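Local coordinates for protein N-acylethanolamine-hydrolyzing acid amidase beta-subunit (Caenorhabditis elegans, PDB 6DY3) that probably degrades bioactive fatty acid amides such as N-palmitoylethanolamine to ethanolamine and free fatty acids, as the beta subunit of a heterodimeric lysosomal Ntn-fold hydrolase, at residues S73-Y76 / I77-L81; F95-D98 / V99-Q103; R188-D191 / E192-V196. All coordinates share one frame; numbering follows the deposited sequence.

Contact 1. Residues S73-Y76 / I77-L81; sequences SGAY and IDNIL
The aromatic ring of Y76 and the side-chain amide of N79 are the two flat groups here, and the ring is met obliquely by the turn that follows A75. I80, one helical turn beyond Y76, brings its CD1 to within 4.4 Å of Y76 CE2, a loose apolar touch. R106 of the alpha subunit packs on Y76 as well. Y76 CG lies anti to the backbone N (chi1 -170°), which sets the ring beside the carbonyl carbon, where I80 CD1 can meet it. OD1 of the N79 amide lies beside the carbonyl oxygen of A75 without bonding to it, both being acceptors, and is also 3.9 Å from A75 CB, while R141 and W142 lie against this asparagine from nearby loops.

Beside the ring the backbone turns into helix 76-89. A75 has left-handed backbone angles (phi 60°, psi 43°), whose cost its small methyl limits, and its CB rests 3.9 Å from CB of D78. N79 N donates a weak hydrogen bond to A75 O, 3.1 Å long and bent. Upstream, the carbonyl of G74 accepts from R141 NH2, tying the loop after strand 64-70 to another part of the beta subunit.

Isoleucine suits position 80 because its apolar side chain is buried against L55 of the alpha subunit; I77 likewise packs on I109 of that subunit. Within this helix start the chemistry amounts to one weak hydrogen bond and a few loose touches, to which R141 and the alpha-subunit residues add further contacts.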
loop_
_atom_site.group_PDB
_atom_site.type_symbol
_atom_site.label_atom_id
_atom_site.label_comp_id
_atom_site.label_asym_id
_atom_site.label_seq_id
_atom_site.Cartn_x
_atom_site.Cartn_y
_atom_site.Cartn_z
ATOM N N SER B 73 -6.878 9.012 -13.282
ATOM C CA SER B 73 -7.269 10.199 -14.018
ATOM C C SER B 73 -8.165 9.764 -15.172
ATOM O O SER B 73 -8.439 8.574 -15.362
ATOM C CB SER B 73 -6.034 10.956 -14.515
ATOM O OG SER B 73 -5.179 11.319 -13.438
ATOM N N GLY B 74 -8.641 10.734 -15.936
ATOM C CA GLY B 74 -9.471 10.435 -17.078
ATOM C C GLY B 74 -8.674 9.757 -18.177
ATOM O O GLY B 74 -7.484 9.466 -18.055
ATOM N N ALA B 75 -9.366 9.494 -19.284
ATOM C CA ALA B 75 -8.727 8.973 -20.491
ATOM C C ALA B 75 -8.046 7.637 -20.221
ATOM O O ALA B 75 -6.926 7.384 -20.670
ATOM C CB ALA B 75 -7.736 9.989 -21.059
ATOM N N TYR B 76 -8.731 6.771 -19.472
ATOM C CA TYR B 76 -8.212 5.432 -19.218
ATOM C C TYR B 76 -8.029 4.664 -20.521
ATOM O O TYR B 76 -7.083 3.880 -20.661
ATOM C CB TYR B 76 -9.159 4.693 -18.275
ATOM C CG TYR B 76 -8.624 3.390 -17.733
ATOM C CD1 TYR B 76 -7.425 3.346 -17.030
ATOM C CD2 TYR B 76 -9.334 2.207 -17.899
ATOM C CE1 TYR B 76 -6.933 2.155 -16.525
ATOM C CE2 TYR B 76 -8.854 1.009 -17.394
ATOM C CZ TYR B 76 -7.650 0.989 -16.706
ATOM O OH TYR B 76 -7.159 -0.193 -16.194
ATOM N N ILE B 77 -8.923 4.880 -21.488
ATOM C CA ILE B 77 -8.772 4.257 -22.801
ATOM C C ILE B 77 -7.503 4.755 -23.477
ATOM O O ILE B 77 -6.699 3.967 -23.989
ATOM C CB ILE B 77 -10.013 4.536 -23.671
ATOM C CG1 ILE B 77 -11.227 3.786 -23.113
ATOM C CG2 ILE B 77 -9.756 4.153 -25.135
ATOM C CD1 ILE B 77 -12.537 4.136 -23.795
ATOM N N ASP B 78 -7.310 6.077 -23.501
ATOM C CA ASP B 78 -6.192 6.653 -24.241
ATOM C C ASP B 78 -4.855 6.180 -23.697
ATOM O O ASP B 78 -3.885 6.071 -24.454
ATOM C CB ASP B 78 -6.241 8.178 -24.189
ATOM C CG ASP B 78 -7.335 8.762 -25.063
ATOM O OD1 ASP B 78 -8.272 8.014 -25.415
ATOM O OD2 ASP B 78 -7.260 9.964 -25.395
ATOM N N ASN B 79 -4.784 5.899 -22.396
ATOM C CA ASN B 79 -3.508 5.711 -21.721
ATOM C C ASN B 79 -3.299 4.321 -21.142
ATOM O O ASN B 79 -2.295 4.116 -20.439
ATOM C CB ASN B 79 -3.360 6.739 -20.591
ATOM C CG ASN B 79 -3.339 8.161 -21.090
ATOM O OD1 ASN B 79 -3.951 9.035 -20.480
ATOM N ND2 ASN B 79 -2.633 8.409 -22.196
ATOM N N ILE B 80 -4.171 3.362 -21.435
ATOM C CA ILE B 80 -4.077 2.054 -20.789
ATOM C C ILE B 80 -2.739 1.396 -21.098
ATOM O O ILE B 80 -2.112 0.790 -20.225
ATOM C CB ILE B 80 -5.257 1.154 -21.216
ATOM C CG1 ILE B 80 -5.085 -0.207 -20.561
ATOM C CG2 ILE B 80 -5.334 1.000 -22.749
ATOM C CD1 ILE B 80 -6.355 -0.984 -20.444
ATOM N N LEU B 81 -2.274 1.519 -22.349
ATOM C CA LEU B 81 -1.000 0.929 -22.743
ATOM C C LEU B 81 0.145 1.541 -21.956
ATOM O O LEU B 81 1.051 0.826 -21.504
ATOM C CB LEU B 81 -0.758 1.126 -24.235
ATOM C CG LEU B 81 -1.615 0.286 -25.176
ATOM C CD1 LEU B 81 -1.101 0.486 -26.580
ATOM C CD2 LEU B 81 -1.626 -1.184 -24.809
#

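Contact 2. Residues F95-D98 / V99-Q103; sequences FIRD and VLENQ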
loop_
_atom_site.group_PDB
_atom_site.type_symbol
_atom_site.label_atom_id
_atom_site.label_comp_id
_atom_site.label_asym_id
_atom_site.label_seq_id
_atom_site.Cartn_x
_atom_site.Cartn_y
_atom_site.Cartn_z
ATOM N N PHE B 95 9.118 -1.909 -5.560
ATOM C CA PHE B 95 9.892 -0.690 -5.381
ATOM C C PHE B 95 9.721 -0.157 -3.966
ATOM O O PHE B 95 10.700 0.229 -3.318
ATOM C CB PHE B 95 9.466 0.355 -6.414
ATOM C CG PHE B 95 10.292 1.612 -6.388
ATOM C CD1 PHE B 95 11.363 1.756 -7.245
ATOM C CD2 PHE B 95 10.000 2.641 -5.517
ATOM C CE1 PHE B 95 12.128 2.899 -7.232
ATOM C CE2 PHE B 95 10.762 3.784 -5.499
ATOM C CZ PHE B 95 11.829 3.915 -6.357
ATOM N N ILE B 96 8.479 -0.145 -3.467
ATOM C CA ILE B 96 8.213 0.310 -2.102
ATOM C C ILE B 96 8.966 -0.558 -1.100
ATOM O O ILE B 96 9.612 -0.052 -0.175
ATOM C CB ILE B 96 6.700 0.306 -1.811
ATOM C CG1 ILE B 96 5.924 1.117 -2.865
ATOM C CG2 ILE B 96 6.421 0.834 -0.402
ATOM C CD1 ILE B 96 6.240 2.599 -2.876
ATOM N N ARG B 97 8.870 -1.881 -1.254
ATOM C CA ARG B 97 9.547 -2.776 -0.323
ATOM C C ARG B 97 11.052 -2.564 -0.364
ATOM O O ARG B 97 11.722 -2.607 0.672
ATOM C CB ARG B 97 9.199 -4.228 -0.644
ATOM C CG ARG B 97 9.895 -5.240 0.244
ATOM C CD ARG B 97 9.499 -6.652 -0.129
ATOM N NE ARG B 97 10.375 -7.650 0.481
ATOM C CZ ARG B 97 10.296 -8.957 0.244
ATOM N NH1 ARG B 97 9.381 -9.430 -0.596
ATOM N NH2 ARG B 97 11.139 -9.794 0.844
ATOM N N ASP B 98 11.601 -2.332 -1.557
ATOM C CA ASP B 98 13.034 -2.098 -1.680
ATOM C C ASP B 98 13.447 -0.827 -0.951
ATOM O O ASP B 98 14.538 -0.758 -0.378
ATOM C CB ASP B 98 13.420 -2.023 -3.156
ATOM C CG ASP B 98 14.904 -1.814 -3.363
ATOM O OD1 ASP B 98 15.667 -2.799 -3.259
ATOM O OD2 ASP B 98 15.308 -0.663 -3.638
ATOM N N VAL B 99 12.595 0.197 -0.975
ATOM C CA VAL B 99 12.900 1.419 -0.239
ATOM C C VAL B 99 12.880 1.154 1.261
ATOM O O VAL B 99 13.755 1.625 2.000
ATOM C CB VAL B 99 11.917 2.540 -0.632
ATOM C CG1 VAL B 99 12.101 3.772 0.261
ATOM C CG2 VAL B 99 12.099 2.915 -2.090
ATOM N N LEU B 100 11.887 0.397 1.736
ATOM C CA LEU B 100 11.820 0.067 3.157
ATOM C C LEU B 100 13.041 -0.720 3.607
ATOM O O LEU B 100 13.434 -0.637 4.775
ATOM C CB LEU B 100 10.549 -0.736 3.458
ATOM C CG LEU B 100 9.227 0.032 3.452
ATOM C CD1 LEU B 100 8.048 -0.932 3.535
ATOM C CD2 LEU B 100 9.186 1.032 4.593
ATOM N N GLU B 101 13.656 -1.476 2.701
ATOM C CA GLU B 101 14.774 -2.335 3.060
ATOM C C GLU B 101 16.120 -1.625 3.001
ATOM O O GLU B 101 17.012 -1.962 3.784
ATOM C CB GLU B 101 14.806 -3.559 2.140
ATOM C CG GLU B 101 15.798 -4.634 2.565
ATOM C CD GLU B 101 15.570 -5.956 1.853
ATOM O OE1 GLU B 101 14.441 -6.487 1.917
ATOM O OE2 GLU B 101 16.520 -6.468 1.232
ATOM N N ASN B 102 16.284 -0.641 2.109
ATOM C CA ASN B 102 17.580 -0.023 1.856
ATOM C C ASN B 102 17.666 1.459 2.208
ATOM O O ASN B 102 18.769 2.013 2.173
ATOM C CB ASN B 102 17.962 -0.200 0.378
ATOM C CG ASN B 102 18.030 -1.656 -0.032
ATOM O OD1 ASN B 102 18.559 -2.493 0.700
ATOM N ND2 ASN B 102 17.458 -1.974 -1.186
ATOM N N GLN B 103 16.558 2.121 2.520
ATOM C CA GLN B 103 16.570 3.525 2.920
ATOM C C GLN B 103 16.228 3.607 4.402
ATOM O O GLN B 103 15.140 3.194 4.817
ATOM C CB GLN B 103 15.595 4.345 2.075
ATOM C CG GLN B 103 15.848 4.242 0.572
ATOM C CD GLN B 103 17.262 4.656 0.166
ATOM O OE1 GLN B 103 17.845 5.582 0.725
ATOM N NE2 GLN B 103 17.818 3.955 -0.808
#
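Two different rotations about CA-CB bring D98 and N102 together on one side of helix 92-102. D98 sends its CG anti to the backbone N (chi1 -179°), while N102 turns its CG beside its own N (chi1 -59°), and the carboxylate and amide approach one turn apart. D98 OD1 comes to 2.9 Å from N102 ND2, but the N-H points poorly at it and the two planes are 71° apart, so this is not a hydrogen bond; any attraction is probably electrostatic. Both residues suit this exposed flank, where polar ends can face solvent.

On another flank F95 extends out from the helix, and V99 CG2 approaches its ring obliquely, 3.8 Å from F95 CE2. The beta branch of the valine puts CG2 beside the backbone N, near both F95 O and the ring.

The backbone is that of an alpha-helix nearing its end. V99 N bonds to F95 O at 3.0 Å, and L100 N to I96 O, also at 3.0 Å. Then E101 N divides weakly between R97 O and D98 O, while N102 N still reaches D98 O at 3.0 Å; Q103 leaves helical angles.

R97 and E101 lie one turn apart, with R97 NE 4.5 Å from E101 OE1, too far for a salt bridge. The hydroxyl of Y44 hydrogen-bonds to both of these atoms and links the charges. The arginine also donates through NH1 to N53 O and forms a salt bridge with E77 of the alpha subunit.

I96, V99 and L100 turn to strand 64-70, resting on L68, Y64 and V66, while F113 of helix 106-113 packs against F95, I96 and V99.

Contact 3. Residues R188-D191 / E192-V196; sequences RNFD and EKSMV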
loop_
_atom_site.group_PDB
_atom_site.type_symbol
_atom_site.label_atom_id
_atom_site.label_comp_id
_atom_site.label_asym_id
_atom_site.label_seq_id
_atom_site.Cartn_x
_atom_site.Cartn_y
_atom_site.Cartn_z
ATOM N N ARG B 188 -4.347 20.043 18.568
ATOM C CA ARG B 188 -3.891 19.768 19.923
ATOM C C ARG B 188 -4.478 18.457 20.431
ATOM O O ARG B 188 -5.660 18.164 20.230
ATOM C CB ARG B 188 -4.269 20.918 20.859
ATOM C CG ARG B 188 -3.736 20.749 22.279
ATOM C CD ARG B 188 -3.834 22.032 23.103
ATOM N NE ARG B 188 -2.993 23.105 22.561
ATOM C CZ ARG B 188 -3.445 24.230 22.001
ATOM N NH1 ARG B 188 -4.749 24.475 21.900
ATOM N NH2 ARG B 188 -2.581 25.127 21.541
ATOM N N ASN B 189 -3.630 17.662 21.085
ATOM C CA ASN B 189 -4.011 16.375 21.664
ATOM C C ASN B 189 -4.480 15.372 20.617
ATOM O O ASN B 189 -5.142 14.385 20.956
ATOM C CB ASN B 189 -5.088 16.546 22.741
ATOM C CG ASN B 189 -4.584 17.307 23.956
ATOM O OD1 ASN B 189 -3.378 17.395 24.198
ATOM N ND2 ASN B 189 -5.511 17.849 24.733
ATOM N N PHE B 190 -4.141 15.585 19.349
ATOM C CA PHE B 190 -4.466 14.615 18.315
ATOM C C PHE B 190 -3.505 13.439 18.427
ATOM O O PHE B 190 -2.285 13.614 18.338
ATOM C CB PHE B 190 -4.386 15.237 16.924
ATOM C CG PHE B 190 -4.893 14.337 15.841
ATOM C CD1 PHE B 190 -6.203 14.430 15.401
ATOM C CD2 PHE B 190 -4.067 13.390 15.269
ATOM C CE1 PHE B 190 -6.675 13.602 14.412
ATOM C CE2 PHE B 190 -4.536 12.555 14.274
ATOM C CZ PHE B 190 -5.841 12.661 13.845
ATOM N N ASP B 191 -4.053 12.248 18.645
ATOM C CA ASP B 191 -3.233 11.061 18.824
ATOM C C ASP B 191 -3.734 9.934 17.935
ATOM O O ASP B 191 -4.593 10.147 17.072
ATOM C CB ASP B 191 -3.238 10.628 20.293
ATOM C CG ASP B 191 -4.629 10.291 20.801
ATOM O OD1 ASP B 191 -4.732 9.478 21.745
ATOM O OD2 ASP B 191 -5.619 10.838 20.264
ATOM N N GLU B 192 -3.202 8.731 18.137
ATOM C CA GLU B 192 -3.601 7.605 17.304
ATOM C C GLU B 192 -5.083 7.277 17.462
ATOM O O GLU B 192 -5.723 6.833 16.501
ATOM C CB GLU B 192 -2.733 6.390 17.628
ATOM C CG GLU B 192 -2.698 5.987 19.097
ATOM C CD GLU B 192 -3.669 4.871 19.442
ATOM O OE1 GLU B 192 -4.262 4.273 18.516
ATOM O OE2 GLU B 192 -3.827 4.579 20.648
ATOM N N LYS B 193 -5.648 7.491 18.653
ATOM C CA LYS B 193 -7.077 7.253 18.834
ATOM C C LYS B 193 -7.914 8.284 18.089
ATOM O O LYS B 193 -9.025 7.971 17.641
ATOM C CB LYS B 193 -7.429 7.251 20.320
ATOM C CG LYS B 193 -6.871 6.043 21.064
ATOM C CD LYS B 193 -7.487 5.898 22.439
ATOM C CE LYS B 193 -6.778 4.821 23.252
ATOM N NZ LYS B 193 -6.791 3.502 22.561
ATOM N N SER B 194 -7.403 9.509 17.944
ATOM C CA SER B 194 -8.062 10.488 17.087
ATOM C C SER B 194 -8.060 10.023 15.637
ATOM O O SER B 194 -9.055 10.184 14.923
ATOM C CB SER B 194 -7.376 11.845 17.216
ATOM O OG SER B 194 -7.312 12.251 18.574
ATOM N N MET B 195 -6.939 9.453 15.183
ATOM C CA MET B 195 -6.867 8.931 13.823
ATOM C C MET B 195 -7.870 7.801 13.614
ATOM O O MET B 195 -8.437 7.654 12.526
ATOM C CB MET B 195 -5.442 8.458 13.528
ATOM C CG MET B 195 -5.198 8.073 12.080
ATOM S SD MET B 195 -5.432 9.470 10.950
ATOM C CE MET B 195 -3.987 10.461 11.334
ATOM N N VAL B 196 -8.093 6.981 14.641
ATOM C CA VAL B 196 -9.092 5.920 14.546
ATOM C C VAL B 196 -10.487 6.508 14.349
ATOM O O VAL B 196 -11.308 5.957 13.606
ATOM C CB VAL B 196 -9.026 5.022 15.794
ATOM C CG1 VAL B 196 -10.213 4.067 15.839
ATOM C CG2 VAL B 196 -7.724 4.258 15.812
#
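S194 lays its CB over one face of the F190 ring, 3.5 Å from the centroid and 20° off the normal, a CH-pi contact displaced toward the CD1-CE1 side. This is the start of helix 192-199, built as an N-cap with a hydrophobic staple: D191 is the cap, and F190, the residue before it, meets M195, the fourth residue of the helix. The staple closes where M195 CE comes 3.7 Å from F190 CE2, the two side chains slanting across each other. The methionine reaches the ring because its flexible chain bends at both chi2 and chi3.

D191 does the polar work. Its CG sits between the backbone N and the carbonyl carbon (chi1 60°), folding the carboxylate back over the first turn. There OD2 accepts two hydrogen bonds, one from S194 OG at 2.8 Å and one from S194 N at 3.2 Å, the latter arriving from above the carboxylate plane. Aspartate suits a cap because a short acidic chain can serve a backbone N-H that has no carbonyl ahead of it, and the positive end of the helix dipole probably favours its negative charge. Serine is equally apt: its hydroxyl grips the cap while its small CB can lie close against the ring face.

F190 and M195 belong to the buried side. L182 and L185 of helix 173-185 and A6 of strand 2-7 touch the phenyl ring; I4 and V214 receive the methionine, pinning the helix to the sheet. E192 OE1 bonds to the hydroxyl of Y225. The cap's own carbonyl begins the regular pattern, with M195 N donating to D191 O at 3.1 Å.

How the contacts relate
The three contacts follow one another along the chain, each on a different helix, and none touches another. Contacts 1 and 2 lie on successive helices, 76-89 and 92-102, with centres 29 Å apart and nearest atoms about 17 Å apart; contact 2 packs on the seven-stranded sheet through strand 64-70, whereas contact 1 sits out at the surface against the alpha subunit. Contact 3 packs on the five-stranded sheet, whose strand 2-7 directly follows the probable nucleophile C1. Its centre is 28 Å from that of contact 2 and 39 Å from that of contact 1, across the chain's centre from both. Helices 92-102 and 192-199 thus each flank one sheet, consistent with the alpha-beta-beta-alpha sandwich of Ntn hydrolases.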